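Local structure of envelope glycoprotein (5ZKX) at residues R27-D39 and C252-K264. The protein probably mediates fusion of the viral envelope with host membranes as a gp64-type trimeric glycoprotein, captured here in its postfusion form. Residues are numbered along the deposited sequence; the frame is centred on the assembly and turned at random.
Sequences RLQIKVTKTTVQD and CLPDACYKNEKQK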
loop_
_atom_site.group_PDB
_atom_site.type_symbol
_atom_site.label_atom_id
_atom_site.label_comp_id
_atom_site.label_asym_id
_atom_site.label_seq_id
_atom_site.Cartn_x
_atom_site.Cartn_y
_atom_site.Cartn_z
ATOM N N ARG A 27 -4.976 -11.641 -27.121
ATOM C CA ARG A 27 -5.619 -10.397 -26.722
ATOM C C ARG A 27 -7.090 -10.464 -27.106
ATOM O O ARG A 27 -7.419 -10.684 -28.276
ATOM C CB ARG A 27 -4.944 -9.195 -27.374
ATOM C CG ARG A 27 -4.814 -8.002 -26.454
ATOM C CD ARG A 27 -4.111 -6.854 -27.147
ATOM N NE ARG A 27 -3.232 -7.315 -28.218
ATOM C CZ ARG A 27 -3.276 -6.864 -29.468
ATOM N NH1 ARG A 27 -2.434 -7.338 -30.377
ATOM N NH2 ARG A 27 -4.162 -5.935 -29.809
ATOM N N LEU A 28 -7.967 -10.280 -26.126
ATOM C CA LEU A 28 -9.401 -10.389 -26.331
ATOM C C LEU A 28 -10.085 -9.079 -25.974
ATOM O O LEU A 28 -9.673 -8.382 -25.041
ATOM C CB LEU A 28 -9.994 -11.521 -25.488
ATOM C CG LEU A 28 -9.844 -12.945 -26.020
ATOM C CD1 LEU A 28 -10.035 -13.936 -24.893
ATOM C CD2 LEU A 28 -10.838 -13.207 -27.143
ATOM N N GLN A 29 -11.123 -8.747 -26.730
ATOM C CA GLN A 29 -12.062 -7.689 -26.377
ATOM C C GLN A 29 -13.333 -8.404 -25.937
ATOM O O GLN A 29 -14.083 -8.925 -26.769
ATOM C CB GLN A 29 -12.315 -6.749 -27.551
ATOM C CG GLN A 29 -11.101 -5.959 -27.985
ATOM C CD GLN A 29 -10.908 -4.698 -27.171
ATOM O OE1 GLN A 29 -11.790 -4.291 -26.416
ATOM N NE2 GLN A 29 -9.747 -4.071 -27.318
ATOM N N ILE A 30 -13.562 -8.445 -24.629
ATOM C CA ILE A 30 -14.658 -9.219 -24.059
ATOM C C ILE A 30 -15.865 -8.309 -23.869
ATOM O O ILE A 30 -15.785 -7.287 -23.179
ATOM C CB ILE A 30 -14.238 -9.878 -22.738
ATOM C CG1 ILE A 30 -13.119 -10.889 -22.998
ATOM C CG2 ILE A 30 -15.430 -10.553 -22.078
ATOM C CD1 ILE A 30 -12.784 -11.758 -21.809
ATOM N N LYS A 31 -16.983 -8.683 -24.484
ATOM C CA LYS A 31 -18.210 -7.901 -24.408
ATOM C C LYS A 31 -18.932 -8.219 -23.105
ATOM O O LYS A 31 -19.280 -9.377 -22.849
ATOM C CB LYS A 31 -19.096 -8.206 -25.613
ATOM C CG LYS A 31 -20.244 -7.243 -25.828
ATOM C CD LYS A 31 -21.123 -7.727 -26.966
ATOM C CE LYS A 31 -22.154 -6.686 -27.366
ATOM N NZ LYS A 31 -23.043 -7.194 -28.450
ATOM N N VAL A 32 -19.155 -7.195 -22.279
ATOM C CA VAL A 32 -19.715 -7.371 -20.946
ATOM C C VAL A 32 -20.801 -6.331 -20.708
ATOM O O VAL A 32 -20.829 -5.266 -21.331
ATOM C CB VAL A 32 -18.638 -7.264 -19.838
ATOM C CG1 VAL A 32 -17.567 -8.325 -20.012
ATOM C CG2 VAL A 32 -18.017 -5.871 -19.830
ATOM N N THR A 33 -21.706 -6.660 -19.794
ATOM C CA THR A 33 -22.583 -5.671 -19.185
ATOM C C THR A 33 -21.932 -5.212 -17.884
ATOM O O THR A 33 -21.596 -6.036 -17.028
ATOM C CB THR A 33 -23.975 -6.246 -18.932
ATOM O OG1 THR A 33 -24.711 -6.267 -20.163
ATOM C CG2 THR A 33 -24.729 -5.397 -17.921
ATOM N N LYS A 34 -21.734 -3.906 -17.747
ATOM C CA LYS A 34 -21.012 -3.335 -16.620
ATOM C C LYS A 34 -21.993 -2.569 -15.743
ATOM O O LYS A 34 -22.628 -1.614 -16.205
ATOM C CB LYS A 34 -19.883 -2.426 -17.103
ATOM C CG LYS A 34 -19.048 -1.813 -15.996
ATOM C CD LYS A 34 -18.156 -0.720 -16.547
ATOM C CE LYS A 34 -17.497 0.077 -15.438
ATOM N NZ LYS A 34 -16.569 1.108 -15.985
ATOM N N THR A 35 -22.118 -2.991 -14.488
ATOM C CA THR A 35 -23.054 -2.399 -13.540
ATOM C C THR A 35 -22.304 -1.497 -12.568
ATOM O O THR A 35 -21.330 -1.928 -11.945
ATOM C CB THR A 35 -23.801 -3.487 -12.770
ATOM O OG1 THR A 35 -24.274 -4.482 -13.686
ATOM C CG2 THR A 35 -24.980 -2.895 -12.011
ATOM N N THR A 36 -22.761 -0.252 -12.437
ATOM C CA THR A 36 -22.168 0.704 -11.513
ATOM C C THR A 36 -23.259 1.355 -10.669
ATOM O O THR A 36 -24.446 1.306 -10.999
ATOM C CB THR A 36 -21.358 1.788 -12.247
ATOM O OG1 THR A 36 -22.184 2.443 -13.216
ATOM C CG2 THR A 36 -20.155 1.175 -12.945
ATOM N N VAL A 37 -22.838 1.950 -9.556
ATOM C CA VAL A 37 -23.741 2.648 -8.646
ATOM C C VAL A 37 -23.192 4.038 -8.355
ATOM O O VAL A 37 -23.385 4.580 -7.262
ATOM C CB VAL A 37 -23.950 1.847 -7.350
ATOM C CG1 VAL A 37 -24.938 0.727 -7.591
ATOM C CG2 VAL A 37 -22.628 1.284 -6.853
ATOM N N GLN A 38 -22.490 4.612 -9.326
ATOM C CA GLN A 38 -21.790 5.872 -9.110
ATOM C C GLN A 38 -22.767 7.028 -8.911
ATOM O O GLN A 38 -23.800 7.120 -9.580
ATOM C CB GLN A 38 -20.864 6.155 -10.290
ATOM C CG GLN A 38 -20.042 7.416 -10.160
ATOM C CD GLN A 38 -19.747 8.041 -11.505
ATOM O OE1 GLN A 38 -19.801 9.259 -11.662
ATOM N NE2 GLN A 38 -19.439 7.206 -12.491
ATOM N N ASP A 39 -22.428 7.911 -7.974
ATOM C CA ASP A 39 -23.197 9.121 -7.706
ATOM C C ASP A 39 -22.223 10.192 -7.243
ATOM O O ASP A 39 -21.509 9.988 -6.257
ATOM C CB ASP A 39 -24.274 8.871 -6.647
ATOM C CG ASP A 39 -25.188 10.063 -6.454
ATOM O OD1 ASP A 39 -26.084 10.270 -7.301
ATOM O OD2 ASP A 39 -25.006 10.798 -5.459
ATOM N N CYS A 252 -17.832 -9.190 -9.449
ATOM C CA CYS A 252 -18.184 -7.905 -8.860
ATOM C C CYS A 252 -16.978 -7.348 -8.123
ATOM O O CYS A 252 -16.432 -8.003 -7.230
ATOM C CB CYS A 252 -19.375 -8.035 -7.911
ATOM S SG CYS A 252 -20.984 -8.026 -8.721
ATOM N N LEU A 253 -16.564 -6.151 -8.508
ATOM C CA LEU A 253 -15.598 -5.360 -7.762
ATOM C C LEU A 253 -16.336 -4.397 -6.844
ATOM O O LEU A 253 -17.560 -4.267 -6.918
ATOM C CB LEU A 253 -14.688 -4.613 -8.735
ATOM C CG LEU A 253 -13.935 -5.444 -9.775
ATOM C CD1 LEU A 253 -13.026 -4.554 -10.609
ATOM C CD2 LEU A 253 -13.144 -6.550 -9.106
ATOM N N PRO A 254 -15.623 -3.721 -5.936
ATOM C CA PRO A 254 -16.291 -2.713 -5.095
ATOM C C PRO A 254 -17.179 -1.745 -5.860
ATOM O O PRO A 254 -18.348 -1.566 -5.501
ATOM C CB PRO A 254 -15.107 -2.001 -4.435
ATOM C CG PRO A 254 -14.086 -3.063 -4.292
ATOM C CD PRO A 254 -14.253 -3.997 -5.463
ATOM N N ASP A 255 -16.661 -1.131 -6.922
ATOM C CA ASP A 255 -17.360 -0.058 -7.613
ATOM C C ASP A 255 -18.130 -0.516 -8.843
ATOM O O ASP A 255 -18.924 0.266 -9.377
ATOM C CB ASP A 255 -16.370 1.038 -8.025
ATOM C CG ASP A 255 -15.222 0.499 -8.854
ATOM O OD1 ASP A 255 -14.990 -0.724 -8.820
ATOM O OD2 ASP A 255 -14.553 1.294 -9.545
ATOM N N ALA A 256 -17.927 -1.748 -9.308
ATOM C CA ALA A 256 -18.568 -2.176 -10.543
ATOM C C ALA A 256 -18.612 -3.696 -10.616
ATOM O O ALA A 256 -17.776 -4.387 -10.030
ATOM C CB ALA A 256 -17.846 -1.611 -11.772
ATOM N N CYS A 257 -19.604 -4.199 -11.348
ATOM C CA CYS A 257 -19.740 -5.615 -11.655
ATOM C C CYS A 257 -19.652 -5.812 -13.161
ATOM O O CYS A 257 -20.159 -4.991 -13.935
ATOM C CB CYS A 257 -21.062 -6.178 -11.129
ATOM S SG CYS A 257 -21.223 -6.107 -9.339
ATOM N N TYR A 258 -18.997 -6.896 -13.572
ATOM C CA TYR A 258 -18.791 -7.215 -14.980
ATOM C C TYR A 258 -19.402 -8.576 -15.268
ATOM O O TYR A 258 -18.932 -9.593 -14.747
ATOM C CB TYR A 258 -17.303 -7.217 -15.333
ATOM C CG TYR A 258 -16.610 -5.899 -15.083
ATOM C CD1 TYR A 258 -15.939 -5.659 -13.891
ATOM C CD2 TYR A 258 -16.624 -4.897 -16.041
ATOM C CE1 TYR A 258 -15.305 -4.456 -13.659
ATOM C CE2 TYR A 258 -15.991 -3.693 -15.819
ATOM C CZ TYR A 258 -15.333 -3.476 -14.628
ATOM O OH TYR A 258 -14.701 -2.275 -14.404
ATOM N N LYS A 259 -20.440 -8.598 -16.096
ATOM C CA LYS A 259 -21.089 -9.838 -16.488
ATOM C C LYS A 259 -20.907 -10.054 -17.979
ATOM O O LYS A 259 -21.229 -9.178 -18.788
ATOM C CB LYS A 259 -22.578 -9.839 -16.140
ATOM C CG LYS A 259 -23.193 -11.230 -16.190
ATOM C CD LYS A 259 -24.663 -11.202 -15.838
ATOM C CE LYS A 259 -25.128 -12.558 -15.352
ATOM N NZ LYS A 259 -26.604 -12.706 -15.456
ATOM N N ASN A 260 -20.388 -11.219 -18.333
ATOM C CA ASN A 260 -20.239 -11.586 -19.728
ATOM C C ASN A 260 -21.601 -11.934 -20.308
ATOM O O ASN A 260 -22.257 -12.870 -19.840
ATOM C CB ASN A 260 -19.282 -12.770 -19.849
ATOM C CG ASN A 260 -18.848 -13.030 -21.271
ATOM O OD1 ASN A 260 -18.921 -12.152 -22.126
ATOM N ND2 ASN A 260 -18.393 -14.248 -21.534
ATOM N N GLU A 261 -22.043 -11.175 -21.309
ATOM C CA GLU A 261 -23.103 -11.679 -22.165
ATOM C C GLU A 261 -22.649 -13.014 -22.743
ATOM O O GLU A 261 -21.451 -13.306 -22.791
ATOM C CB GLU A 261 -23.432 -10.669 -23.262
ATOM C CG GLU A 261 -24.308 -9.523 -22.773
ATOM C CD GLU A 261 -23.821 -8.169 -23.243
ATOM O OE1 GLU A 261 -24.034 -7.174 -22.516
ATOM O OE2 GLU A 261 -23.226 -8.098 -24.337
ATOM N N LYS A 262 -23.608 -13.831 -23.196
ATOM C CA LYS A 262 -23.332 -15.264 -23.258
ATOM C C LYS A 262 -23.065 -15.725 -21.830
ATOM O O LYS A 262 -21.902 -15.881 -21.444
ATOM C CB LYS A 262 -22.157 -15.623 -24.182
ATOM C CG LYS A 262 -22.401 -15.386 -25.661
ATOM C CD LYS A 262 -23.368 -16.407 -26.225
ATOM C CE LYS A 262 -24.616 -15.730 -26.756
ATOM N NZ LYS A 262 -25.680 -16.715 -27.095
ATOM N N GLN A 263 -24.142 -15.966 -21.066
ATOM C CA GLN A 263 -24.316 -15.777 -19.621
ATOM C C GLN A 263 -24.954 -14.435 -19.292
ATOM O O GLN A 263 -24.952 -14.017 -18.131
ATOM C CB GLN A 263 -23.000 -15.892 -18.847
ATOM C CG GLN A 263 -22.680 -17.292 -18.370
ATOM C CD GLN A 263 -21.602 -17.948 -19.202
ATOM O OE1 GLN A 263 -20.574 -17.338 -19.501
ATOM N NE2 GLN A 263 -21.831 -19.199 -19.585
ATOM N N LYS A 264 -25.514 -13.758 -20.296
ATOM C CA LYS A 264 -26.439 -12.667 -20.004
ATOM C C LYS A 264 -27.770 -13.202 -19.485
ATOM O O LYS A 264 -28.329 -12.668 -18.520
ATOM C CB LYS A 264 -26.662 -11.809 -21.249
ATOM C CG LYS A 264 -27.846 -10.859 -21.128
ATOM C CD LYS A 264 -27.859 -9.819 -22.237
ATOM C CE LYS A 264 -29.021 -8.855 -22.070
ATOM N NZ LYS A 264 -28.873 -7.640 -22.920
HETATM O O HOH W 1 -19.772 2.503 -8.508
#
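T33 and T35 pair with K259 and C257 as the two hydrogen-bonded steps of an antiparallel beta ladder, which joins neighbouring strands 26-36 and 256-260 of a mixed sheet in this gp64-family glycoprotein. It illustrates how a strand pair settles its backbone polarity two residues at a time: each of these four residues both gives its N-H and accepts through its carbonyl. T33 N reaches K259 O at 2.8 Å, and the return bond from K259 N to T33 O is nearly straight (174°). T35 and C257 repeat the exchange at 2.9 Å from T35 N to C257 O. The backbone groups of the intervening V32, K34 and T36 face the strand on the far side, 200-210, and hydrogen-bond with those of K204, E202 and R200. On the face carrying V32, K34 and Y258, the K34 chain, with CG anti to its N (chi1 -178°) and extended beyond, runs alongside the tyrosine, CG lying 3.6 Å from Y258 CE2, while V32 CG2 meets the ring edge. Both polar ends converge on D238: K34 NZ by a salt bridge, Y258 OH by a hydrogen bond. C257 is also tied to C252 by a disulfide that closes the short 252-257 connection. Beyond the T35-C257 pair, a water links the two segments, accepting from V37 N and donating to D255 O. On the face bearing T33, T35 and K259, T33 OG1 donates to the poorly ordered E261, meeting, as modelled, the anti lone pair of OE1 at 2.6 Å.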